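Local coordinates for leucine--tRNA ligase (Agrobacterium radiobacter, PDB 5AH5), which probably attaches leucine to tRNA(Leu) at the expense of ATP and carries an editing domain thought to deacylate mischarged tRNA, at residues V181-T186 with L289-R294; A252-I257 with A333-P338; A298-F303 with V321-M326. All blocks are in the same frame, centred on the assembly; numbering follows the deposited sequence.

Overall arrangement
Contact 1 joins strand 182-191 to the loop after helix 277-287 of the editing domain; contacts 2 and 3 lie within that domain. Contact 3 pairs the hairpin strands 301-310 and 315-322, contact 2 the chain around 257-259 and 333-334, so both hold one sheet. Val334 packs on Tyr324, and Arg294 of contact 1 reaches Asn323 O of contact 3. All three are partly buried; contact 2 has three exposed touching residues, contact 3 one and contact 1 none. Contact 1 rests on one backbone bond, a water and a tyrosine face; contact 2 is chiefly apolar; contact 3 adds two hydrogen bonds from an asparagine amide. Contacts 2 and 3 also touch the bound tRNA.

Contact 1. Residues V181-T186 with L289-R294; sequences VYKRRT and LSSEER
Val181 O is gripped by two donors at the junction of 181-186 with 289-294. Ser291 N reaches it at 3.1 Å, nearly straight (169° at the hydrogen), and water 1 donates to the same oxygen at 3.0 Å. That water also accepts from Glu292 N, extending the grip by one residue. Next along the strand, the Tyr182 ring lies across Ser290, whose CB makes a CH-pi contact over one face, 3.8 Å from the ring centroid and offset toward the CE2 side. Tyr182 CG stands anti to its own carbonyl carbon (chi1 -68°), which swings the ring end back against the loop. Ser291 OG is tucked in nearby, 4.1 Å from Lys183 CG, and this buried hydroxyl has no polar partner in the model. Behind this first shell the loop braces itself: Ser290 OG accepts from Glu293 N at 3.3 Å, while Glu293 OE1 takes a weak bond from Ser290 N. Arg294 ties the loop deeper into the editing domain through a salt bridge with Glu262 and a hydrogen bond to Asn323 O. On the strand side, Lys183 lies against Tyr155 in a cation-pi contact. The turn at Ser290 is an ST motif, set here where the editing domain of this class I synthetase meets the neighbouring antiparallel sheet.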
loop_
_atom_site.group_PDB
_atom_site.type_symbol
_atom_site.label_atom_id
_atom_site.label_comp_id
_atom_site.label_asym_id
_atom_site.label_seq_id
_atom_site.Cartn_x
_atom_site.Cartn_y
_atom_site.Cartn_z
ATOM N N VAL B 181 -13.875 -21.813 -4.374
ATOM C CA VAL B 181 -14.606 -21.361 -3.210
ATOM C C VAL B 181 -16.083 -21.639 -3.448
ATOM O O VAL B 181 -16.544 -21.576 -4.596
ATOM C CB VAL B 181 -14.283 -19.869 -2.974
ATOM C CG1 VAL B 181 -15.282 -19.218 -2.079
ATOM C CG2 VAL B 181 -12.904 -19.753 -2.307
ATOM N N TYR B 182 -16.796 -21.981 -2.373
ATOM C CA TYR B 182 -18.235 -22.218 -2.406
ATOM C C TYR B 182 -18.887 -21.211 -1.520
ATOM O O TYR B 182 -18.175 -20.477 -0.834
ATOM C CB TYR B 182 -18.533 -23.652 -1.927
ATOM C CG TYR B 182 -18.038 -24.679 -2.908
ATOM C CD1 TYR B 182 -16.695 -24.978 -2.959
ATOM C CD2 TYR B 182 -18.911 -25.320 -3.821
ATOM C CE1 TYR B 182 -16.198 -25.901 -3.847
ATOM C CE2 TYR B 182 -18.422 -26.253 -4.732
ATOM C CZ TYR B 182 -17.052 -26.542 -4.736
ATOM O OH TYR B 182 -16.438 -27.419 -5.607
ATOM N N LYS B 183 -20.220 -21.135 -1.571
ATOM C CA LYS B 183 -21.017 -20.261 -0.717
ATOM C C LYS B 183 -21.905 -21.083 0.239
ATOM O O LYS B 183 -22.611 -21.957 -0.196
ATOM C CB LYS B 183 -21.918 -19.351 -1.551
ATOM C CG LYS B 183 -21.211 -18.198 -2.271
ATOM C CD LYS B 183 -21.135 -16.895 -1.458
ATOM C CE LYS B 183 -21.438 -15.661 -2.320
ATOM N NZ LYS B 183 -21.514 -14.374 -1.555
ATOM N N ARG B 184 -21.877 -20.776 1.532
ATOM C CA ARG B 184 -22.775 -21.361 2.539
ATOM C C ARG B 184 -23.461 -20.245 3.262
ATOM O O ARG B 184 -22.882 -19.160 3.399
ATOM C CB ARG B 184 -22.018 -22.053 3.646
ATOM C CG ARG B 184 -21.102 -23.179 3.285
ATOM C CD ARG B 184 -20.309 -23.507 4.549
ATOM N NE ARG B 184 -19.832 -24.890 4.562
ATOM C CZ ARG B 184 -19.392 -25.532 5.637
ATOM N NH1 ARG B 184 -19.346 -24.934 6.836
ATOM N NH2 ARG B 184 -19.010 -26.806 5.508
ATOM N N ARG B 185 -24.651 -20.550 3.791
ATOM C CA ARG B 185 -25.379 -19.726 4.756
ATOM C C ARG B 185 -25.027 -20.207 6.188
ATOM O O ARG B 185 -25.047 -21.401 6.461
ATOM C CB ARG B 185 -26.874 -19.863 4.479
ATOM C CG ARG B 185 -27.785 -18.801 5.083
ATOM C CD ARG B 185 -29.181 -18.924 4.462
ATOM N NE ARG B 185 -30.136 -17.954 4.993
ATOM C CZ ARG B 185 -30.731 -18.046 6.186
ATOM N NH1 ARG B 185 -30.473 -19.060 7.020
ATOM N NH2 ARG B 185 -31.588 -17.100 6.562
ATOM N N THR B 186 -24.675 -19.279 7.081
ATOM C CA THR B 186 -24.098 -19.603 8.402
ATOM C C THR B 186 -24.085 -18.333 9.222
ATOM O O THR B 186 -23.904 -17.255 8.648
ATOM C CB THR B 186 -22.570 -19.963 8.373
ATOM O OG1 THR B 186 -22.204 -20.667 7.188
ATOM C CG2 THR B 186 -22.177 -20.762 9.553
ATOM N N LEU B 289 -23.300 -25.003 -6.330
ATOM C CA LEU B 289 -22.206 -24.756 -7.274
ATOM C C LEU B 289 -21.150 -23.843 -6.672
ATOM O O LEU B 289 -21.470 -22.961 -5.887
ATOM C CB LEU B 289 -22.746 -24.139 -8.569
ATOM C CG LEU B 289 -23.724 -25.056 -9.332
ATOM C CD1 LEU B 289 -24.313 -24.283 -10.502
ATOM C CD2 LEU B 289 -23.034 -26.351 -9.767
ATOM N N SER B 290 -19.905 -24.074 -7.063
ATOM C CA SER B 290 -18.812 -23.185 -6.729
ATOM C C SER B 290 -19.093 -21.785 -7.351
ATOM O O SER B 290 -19.966 -21.656 -8.200
ATOM C CB SER B 290 -17.468 -23.809 -7.153
ATOM O OG SER B 290 -17.274 -23.709 -8.536
ATOM N N SER B 291 -18.430 -20.740 -6.857
ATOM C CA SER B 291 -18.624 -19.385 -7.354
ATOM C C SER B 291 -18.217 -19.271 -8.832
ATOM O O SER B 291 -18.921 -18.627 -9.556
ATOM C CB SER B 291 -17.847 -18.376 -6.508
ATOM O OG SER B 291 -18.278 -18.471 -5.162
ATOM N N GLU B 292 -17.090 -19.893 -9.220
ATOM C CA GLU B 292 -16.661 -20.159 -10.620
ATOM C C GLU B 292 -17.748 -20.786 -11.526
ATOM O O GLU B 292 -18.148 -20.168 -12.498
ATOM C CB GLU B 292 -15.516 -21.170 -10.641
ATOM C CG GLU B 292 -14.131 -20.651 -10.360
ATOM C CD GLU B 292 -13.093 -21.766 -10.267
ATOM O OE1 GLU B 292 -13.477 -22.952 -10.058
ATOM O OE2 GLU B 292 -11.879 -21.438 -10.385
ATOM N N GLU B 293 -18.183 -22.014 -11.208
ATOM C CA GLU B 293 -19.253 -22.751 -11.949
ATOM C C GLU B 293 -20.553 -21.978 -12.047
ATOM O O GLU B 293 -21.254 -22.088 -13.038
ATOM C CB GLU B 293 -19.558 -24.107 -11.282
ATOM C CG GLU B 293 -18.464 -25.158 -11.457
ATOM C CD GLU B 293 -18.418 -26.223 -10.350
ATOM O OE1 GLU B 293 -19.330 -26.269 -9.474
ATOM O OE2 GLU B 293 -17.444 -27.021 -10.348
ATOM N N ARG B 294 -20.864 -21.199 -11.015
ATOM C CA ARG B 294 -22.108 -20.407 -10.925
ATOM C C ARG B 294 -22.181 -19.276 -11.952
ATOM O O ARG B 294 -23.284 -18.784 -12.258
ATOM C CB ARG B 294 -22.245 -19.846 -9.490
ATOM C CG ARG B 294 -23.422 -18.944 -9.163
ATOM C CD ARG B 294 -24.756 -19.639 -9.359
ATOM N NE ARG B 294 -25.794 -18.659 -9.653
ATOM C CZ ARG B 294 -26.585 -18.068 -8.754
ATOM N NH1 ARG B 294 -26.504 -18.341 -7.431
ATOM N NH2 ARG B 294 -27.497 -17.190 -9.197
HETATM O O HOH W 1 -15.104 -21.180 -7.205
#

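Contact 2. Residues A252-I257 with A333-P338; sequences AGCTFI and AVIGVP. With nucleotides of chain D.
Ile257 and Ile335 meet where two chain segments of the editing-domain sheet come together: residues 252-257 lead into strand 257-259, and the segment from Ala333 to Pro338 starts on its antiparallel neighbour, strand 333-334. Ile257 leaves the backbone alongside the second segment, and its end comes closer. Its CB is 4.0 Å from Val334 O, and the CG2 branch closes on that same carbonyl oxygen at 3.5 Å. CG1, placed anti to the carbonyl carbon of Ile257 (chi1 -61°), carries CD1 onward; CD1 lies 3.7 Å from Val334 O and 4.1 Å from Ile335 CG1. Ile335 CG1 also touches Cys254 CB, so it lies between two side chains of the opposing segment, and Phe232 of strand 224-234 packs on both isoleucines.

Around Gly336 the backbones are held by less regular bonds. Gly336 N donates to Phe256 O at 3.3 Å, but from well above the carbonyl plane, and Gly336 O receives a weak, bent bond from Thr255 N. A CA-H...O contact from Cys254 CA reaches the same glycine oxygen. The Phe256 ring lays one face over Gly336 CA, near its rim; with no side chain at that position the ring can settle on the bare backbone. The ring also meets that of Phe347 of helix 342-348, the planes at about 55°. Farther out, Val337 CG2 leans on Gly253 O, and Pro338 CD touches Thr255 OG1, the two side chains lying at a slant to each other.

The bound tRNA meets this segment at Val334: CG1 stands directly above the face of the adenine of A84 of chain D, 3.4 Å from C5.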
loop_
_atom_site.group_PDB
_atom_site.type_symbol
_atom_site.label_atom_id
_atom_site.label_comp_id
_atom_site.label_asym_id
_atom_site.label_seq_id
_atom_site.Cartn_x
_atom_site.Cartn_y
_atom_site.Cartn_z
ATOM N N ALA B 252 -42.797 -1.650 -19.644
ATOM C CA ALA B 252 -43.982 -2.262 -20.248
ATOM C C ALA B 252 -43.601 -3.397 -21.219
ATOM O O ALA B 252 -44.407 -4.290 -21.487
ATOM C CB ALA B 252 -44.824 -1.204 -20.953
ATOM N N GLY B 253 -42.370 -3.366 -21.732
ATOM C CA GLY B 253 -41.852 -4.438 -22.564
ATOM C C GLY B 253 -41.518 -5.744 -21.862
ATOM O O GLY B 253 -41.073 -6.673 -22.532
ATOM N N CYS B 254 -41.715 -5.849 -20.542
ATOM C CA CYS B 254 -41.292 -7.056 -19.813
ATOM C C CYS B 254 -42.249 -8.230 -20.020
ATOM O O CYS B 254 -43.416 -8.167 -19.638
ATOM C CB CYS B 254 -41.035 -6.780 -18.311
ATOM S SG CYS B 254 -42.444 -6.555 -17.191
ATOM N N THR B 255 -41.747 -9.282 -20.667
ATOM C CA THR B 255 -42.476 -10.553 -20.793
ATOM C C THR B 255 -42.471 -11.359 -19.472
ATOM O O THR B 255 -43.365 -12.182 -19.259
ATOM C CB THR B 255 -41.929 -11.436 -21.961
ATOM O OG1 THR B 255 -40.557 -11.106 -22.221
ATOM C CG2 THR B 255 -42.751 -11.248 -23.259
ATOM N N PHE B 256 -41.482 -11.132 -18.596
ATOM C CA PHE B 256 -41.344 -11.918 -17.351
ATOM C C PHE B 256 -40.535 -11.250 -16.217
ATOM O O PHE B 256 -40.057 -10.117 -16.340
ATOM C CB PHE B 256 -40.816 -13.346 -17.662
ATOM C CG PHE B 256 -39.397 -13.399 -18.158
ATOM C CD1 PHE B 256 -39.119 -13.340 -19.521
ATOM C CD2 PHE B 256 -38.339 -13.550 -17.269
ATOM C CE1 PHE B 256 -37.811 -13.405 -19.987
ATOM C CE2 PHE B 256 -37.030 -13.612 -17.727
ATOM C CZ PHE B 256 -36.766 -13.539 -19.088
ATOM N N ILE B 257 -40.469 -11.962 -15.091
ATOM C CA ILE B 257 -39.594 -11.671 -13.958
ATOM C C ILE B 257 -38.817 -12.953 -13.665
ATOM O O ILE B 257 -39.353 -14.050 -13.833
ATOM C CB ILE B 257 -40.421 -11.268 -12.711
ATOM C CG1 ILE B 257 -41.246 -10.000 -12.985
ATOM C CG2 ILE B 257 -39.543 -11.070 -11.480
ATOM C CD1 ILE B 257 -40.447 -8.746 -13.296
ATOM N N ALA B 333 -33.411 -9.629 -8.232
ATOM C CA ALA B 333 -34.569 -9.807 -9.108
ATOM C C ALA B 333 -34.303 -9.046 -10.413
ATOM O O ALA B 333 -33.817 -7.911 -10.370
ATOM C CB ALA B 333 -35.828 -9.280 -8.420
ATOM N N VAL B 334 -34.591 -9.671 -11.558
ATOM C CA VAL B 334 -34.474 -9.005 -12.868
ATOM C C VAL B 334 -35.831 -8.962 -13.595
ATOM O O VAL B 334 -36.825 -9.504 -13.114
ATOM C CB VAL B 334 -33.336 -9.605 -13.742
ATOM C CG1 VAL B 334 -32.111 -9.890 -12.885
ATOM C CG2 VAL B 334 -33.775 -10.863 -14.485
ATOM N N ILE B 335 -35.844 -8.350 -14.776
ATOM C CA ILE B 335 -37.058 -7.778 -15.361
ATOM C C ILE B 335 -36.915 -7.832 -16.887
ATOM O O ILE B 335 -36.590 -6.837 -17.533
ATOM C CB ILE B 335 -37.253 -6.345 -14.780
ATOM C CG1 ILE B 335 -38.530 -5.667 -15.275
ATOM C CG2 ILE B 335 -36.035 -5.450 -15.026
ATOM C CD1 ILE B 335 -38.792 -4.341 -14.581
ATOM N N GLY B 336 -37.166 -9.017 -17.450
ATOM C CA GLY B 336 -36.630 -9.401 -18.772
ATOM C C GLY B 336 -37.341 -8.988 -20.062
ATOM O O GLY B 336 -38.569 -8.945 -20.124
ATOM N N VAL B 337 -36.541 -8.711 -21.098
ATOM C CA VAL B 337 -37.021 -8.324 -22.435
ATOM C C VAL B 337 -36.062 -8.851 -23.523
ATOM O O VAL B 337 -34.887 -8.467 -23.545
ATOM C CB VAL B 337 -37.090 -6.778 -22.596
ATOM C CG1 VAL B 337 -37.690 -6.396 -23.956
ATOM C CG2 VAL B 337 -37.860 -6.126 -21.451
ATOM N N PRO B 338 -36.541 -9.759 -24.402
ATOM C CA PRO B 338 -35.877 -10.013 -25.701
ATOM C C PRO B 338 -36.475 -9.200 -26.862
ATOM O O PRO B 338 -35.969 -8.131 -27.213
ATOM C CB PRO B 338 -36.102 -11.519 -25.928
ATOM C CG PRO B 338 -36.636 -12.054 -24.633
ATOM C CD PRO B 338 -37.366 -10.911 -24.001
ATOM P P A D 84 -24.917 -3.938 -16.519
ATOM O OP1 A D 84 -24.646 -2.765 -17.384
ATOM O OP2 A D 84 -24.829 -3.825 -15.036
ATOM O "O5'" A D 84 -26.395 -4.397 -16.896
ATOM C "C5'" A D 84 -27.539 -3.825 -16.218
ATOM C "C4'" A D 84 -28.752 -4.695 -16.438
ATOM O "O4'" A D 84 -28.503 -6.021 -15.901
ATOM C "C3'" A D 84 -30.046 -4.273 -15.750
ATOM O "O3'" A D 84 -30.736 -3.243 -16.448
ATOM C "C2'" A D 84 -30.836 -5.572 -15.779
ATOM O "O2'" A D 84 -31.440 -5.756 -17.049
ATOM C "C1'" A D 84 -29.732 -6.606 -15.509
ATOM N N9 A D 84 -29.610 -7.064 -14.121
ATOM C C8 A D 84 -30.055 -6.458 -12.967
ATOM N N7 A D 84 -29.811 -7.151 -11.878
ATOM C C5 A D 84 -29.154 -8.282 -12.343
ATOM C C6 A D 84 -28.629 -9.410 -11.685
ATOM N N6 A D 84 -28.670 -9.580 -10.360
ATOM N N1 A D 84 -28.040 -10.363 -12.442
ATOM C C2 A D 84 -27.986 -10.186 -13.771
ATOM N N3 A D 84 -28.434 -9.167 -14.504
ATOM C C4 A D 84 -29.024 -8.242 -13.722
#

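Contact 3. Residues A298-F303 with V321-M326; sequences AKSGIF and VANYVM. With nucleotides of chain D.
Ile302 and Val321 form an antiparallel hydrogen-bonded pair, with Ile302 N to Val321 O at 2.9 Å and Val321 N to Ile302 O at 3.1 Å. Their side chains lie side by side, Ile302 CG2 against Val321 CB. Farther along, the Asn323 side-chain amide bonds to the backbone of 298-300. ND2 donates to Ala298 O at 3.2 Å, on a lone pair in the carbonyl plane, while OD1 accepts Ser300 N at 3.1 Å from above its own plane. CG sits between the backbone N and carbonyl carbon of Asn323 (chi1 70°), which directs the amide at both partners. Ser300 OG turns instead to Tyr282.

The backbone of 324-326 contacts the bound tRNA. Tyr324 O accepts O2' of C82 of chain D at 2.8 Å. Met326 N donates to N1 of A84 of chain D and Met326 O accepts its N6 at 2.9 Å, a backbone match to the adenine edge. Asp344 holds Tyr324 OH.

Helix 277-287 packs on Ile302, Val321 and Asn323, helix 342-348 on Lys299, Ala322 and Tyr324; beyond the hairpin, strand 301-310 pairs with 224-234 and strand 315-322 with 257-259.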
loop_
_atom_site.group_PDB
_atom_site.type_symbol
_atom_site.label_atom_id
_atom_site.label_comp_id
_atom_site.label_asym_id
_atom_site.label_seq_id
_atom_site.Cartn_x
_atom_site.Cartn_y
_atom_site.Cartn_z
ATOM N N ALA B 298 -24.166 -23.447 -19.225
ATOM C CA ALA B 298 -25.481 -23.197 -19.834
ATOM C C ALA B 298 -26.406 -22.422 -18.903
ATOM O O ALA B 298 -26.271 -22.514 -17.690
ATOM C CB ALA B 298 -26.134 -24.522 -20.225
ATOM N N LYS B 299 -27.351 -21.678 -19.469
ATOM C CA LYS B 299 -28.395 -21.013 -18.674
ATOM C C LYS B 299 -29.585 -21.949 -18.422
ATOM O O LYS B 299 -29.970 -22.728 -19.295
ATOM C CB LYS B 299 -28.866 -19.733 -19.352
ATOM C CG LYS B 299 -27.725 -18.771 -19.632
ATOM C CD LYS B 299 -28.176 -17.562 -20.429
ATOM C CE LYS B 299 -27.007 -16.981 -21.207
ATOM N NZ LYS B 299 -27.339 -15.634 -21.739
ATOM N N SER B 300 -30.156 -21.839 -17.221
ATOM C CA SER B 300 -31.161 -22.767 -16.691
ATOM C C SER B 300 -32.173 -21.991 -15.867
ATOM O O SER B 300 -32.057 -20.776 -15.718
ATOM C CB SER B 300 -30.501 -23.884 -15.853
ATOM O OG SER B 300 -30.152 -23.471 -14.537
ATOM N N GLY B 301 -33.167 -22.694 -15.336
ATOM C CA GLY B 301 -34.304 -22.053 -14.667
ATOM C C GLY B 301 -35.497 -22.962 -14.407
ATOM O O GLY B 301 -35.570 -24.072 -14.941
ATOM N N ILE B 302 -36.423 -22.476 -13.581
ATOM C CA ILE B 302 -37.654 -23.192 -13.249
ATOM C C ILE B 302 -38.807 -22.205 -13.091
ATOM O O ILE B 302 -38.690 -21.225 -12.348
ATOM C CB ILE B 302 -37.510 -24.050 -11.965
ATOM C CG1 ILE B 302 -38.802 -24.819 -11.693
ATOM C CG2 ILE B 302 -37.146 -23.213 -10.739
ATOM C CD1 ILE B 302 -38.645 -25.903 -10.670
ATOM N N PHE B 303 -39.913 -22.470 -13.795
ATOM C CA PHE B 303 -41.147 -21.685 -13.656
ATOM C C PHE B 303 -41.647 -21.876 -12.231
ATOM O O PHE B 303 -41.720 -23.006 -11.746
ATOM C CB PHE B 303 -42.204 -22.124 -14.692
ATOM C CG PHE B 303 -43.537 -21.412 -14.571
ATOM C CD1 PHE B 303 -43.604 -20.019 -14.484
ATOM C CD2 PHE B 303 -44.732 -22.134 -14.575
ATOM C CE1 PHE B 303 -44.829 -19.366 -14.378
ATOM C CE2 PHE B 303 -45.957 -21.485 -14.475
ATOM C CZ PHE B 303 -46.006 -20.100 -14.377
ATOM N N VAL B 321 -37.232 -18.663 -11.556
ATOM C CA VAL B 321 -36.012 -18.706 -10.745
ATOM C C VAL B 321 -34.926 -19.191 -11.704
ATOM O O VAL B 321 -35.012 -20.308 -12.200
ATOM C CB VAL B 321 -36.176 -19.609 -9.486
ATOM C CG1 VAL B 321 -34.845 -20.107 -8.926
ATOM C CG2 VAL B 321 -36.920 -18.863 -8.386
ATOM N N ALA B 322 -33.939 -18.329 -11.978
ATOM C CA ALA B 322 -32.892 -18.597 -12.974
ATOM C C ALA B 322 -31.478 -18.403 -12.410
ATOM O O ALA B 322 -31.254 -17.568 -11.516
ATOM C CB ALA B 322 -33.098 -17.720 -14.201
ATOM N N ASN B 323 -30.539 -19.186 -12.950
ATOM C CA ASN B 323 -29.128 -19.187 -12.511
ATOM C C ASN B 323 -28.332 -17.941 -12.954
ATOM O O ASN B 323 -27.419 -17.495 -12.247
ATOM C CB ASN B 323 -28.422 -20.487 -12.963
ATOM C CG ASN B 323 -28.199 -20.560 -14.475
ATOM O OD1 ASN B 323 -28.801 -19.814 -15.240
ATOM N ND2 ASN B 323 -27.351 -21.483 -14.907
ATOM N N TYR B 324 -28.704 -17.388 -14.113
ATOM C CA TYR B 324 -28.030 -16.231 -14.706
ATOM C C TYR B 324 -28.339 -14.928 -13.957
ATOM O O TYR B 324 -27.801 -13.884 -14.323
ATOM C CB TYR B 324 -28.360 -16.083 -16.218
ATOM C CG TYR B 324 -29.675 -15.381 -16.491
ATOM C CD1 TYR B 324 -30.879 -16.084 -16.507
ATOM C CD2 TYR B 324 -29.722 -14.000 -16.706
ATOM C CE1 TYR B 324 -32.089 -15.431 -16.728
ATOM C CE2 TYR B 324 -30.924 -13.340 -16.925
ATOM C CZ TYR B 324 -32.107 -14.057 -16.936
ATOM O OH TYR B 324 -33.301 -13.396 -17.153
ATOM N N VAL B 325 -29.219 -14.961 -12.951
ATOM C CA VAL B 325 -29.358 -13.831 -12.058
ATOM C C VAL B 325 -28.292 -14.023 -11.001
ATOM O O VAL B 325 -28.305 -15.023 -10.272
ATOM C CB VAL B 325 -30.743 -13.743 -11.412
ATOM C CG1 VAL B 325 -30.804 -12.589 -10.413
ATOM C CG2 VAL B 325 -31.796 -13.558 -12.492
ATOM N N MET B 326 -27.361 -13.075 -10.927
ATOM C CA MET B 326 -26.250 -13.187 -9.990
ATOM C C MET B 326 -26.659 -12.539 -8.673
ATOM O O MET B 326 -27.163 -11.424 -8.651
ATOM C CB MET B 326 -24.966 -12.577 -10.565
ATOM C CG MET B 326 -24.628 -13.056 -11.965
ATOM S SD MET B 326 -24.766 -14.848 -12.185
ATOM C CE MET B 326 -23.208 -15.429 -11.530
ATOM P P C D 82 -20.295 -12.476 -13.190
ATOM O OP1 C D 82 -21.060 -13.050 -12.031
ATOM O OP2 C D 82 -19.034 -13.128 -13.593
ATOM O "O5'" C D 82 -21.226 -12.354 -14.483
ATOM C "C5'" C D 82 -21.415 -13.466 -15.381
ATOM C "C4'" C D 82 -22.290 -13.083 -16.556
ATOM O "O4'" C D 82 -22.664 -14.299 -17.259
ATOM C "C3'" C D 82 -23.605 -12.374 -16.241
ATOM O "O3'" C D 82 -24.053 -11.513 -17.293
ATOM C "C2'" C D 82 -24.571 -13.545 -16.075
ATOM O "O2'" C D 82 -25.928 -13.195 -16.277
ATOM C "C1'" C D 82 -24.064 -14.501 -17.162
ATOM N N1 C D 82 -24.299 -15.954 -16.995
ATOM C C2 C D 82 -24.211 -16.775 -18.129
ATOM O O2 C D 82 -23.987 -16.254 -19.233
ATOM N N3 C D 82 -24.385 -18.110 -17.994
ATOM C C4 C D 82 -24.633 -18.632 -16.790
ATOM N N4 C D 82 -24.805 -19.951 -16.706
ATOM C C5 C D 82 -24.704 -17.824 -15.618
ATOM C C6 C D 82 -24.519 -16.505 -15.762
ATOM P P A D 84 -24.917 -3.938 -16.519
ATOM O OP1 A D 84 -24.646 -2.765 -17.384
ATOM O OP2 A D 84 -24.829 -3.825 -15.036
ATOM O "O5'" A D 84 -26.395 -4.397 -16.896
ATOM C "C5'" A D 84 -27.539 -3.825 -16.218
ATOM C "C4'" A D 84 -28.752 -4.695 -16.438
ATOM O "O4'" A D 84 -28.503 -6.021 -15.901
ATOM C "C3'" A D 84 -30.046 -4.273 -15.750
ATOM O "O3'" A D 84 -30.736 -3.243 -16.448
ATOM C "C2'" A D 84 -30.836 -5.572 -15.779
ATOM O "O2'" A D 84 -31.440 -5.756 -17.049
ATOM C "C1'" A D 84 -29.732 -6.606 -15.509
ATOM N N9 A D 84 -29.610 -7.064 -14.121
ATOM C C8 A D 84 -30.055 -6.458 -12.967
ATOM N N7 A D 84 -29.811 -7.151 -11.878
ATOM C C5 A D 84 -29.154 -8.282 -12.343
ATOM C C6 A D 84 -28.629 -9.410 -11.685
ATOM N N6 A D 84 -28.670 -9.580 -10.360
ATOM N N1 A D 84 -28.040 -10.363 -12.442
ATOM C C2 A D 84 -27.986 -10.186 -13.771
ATOM N N3 A D 84 -28.434 -9.167 -14.504
ATOM C C4 A D 84 -29.024 -8.242 -13.722
#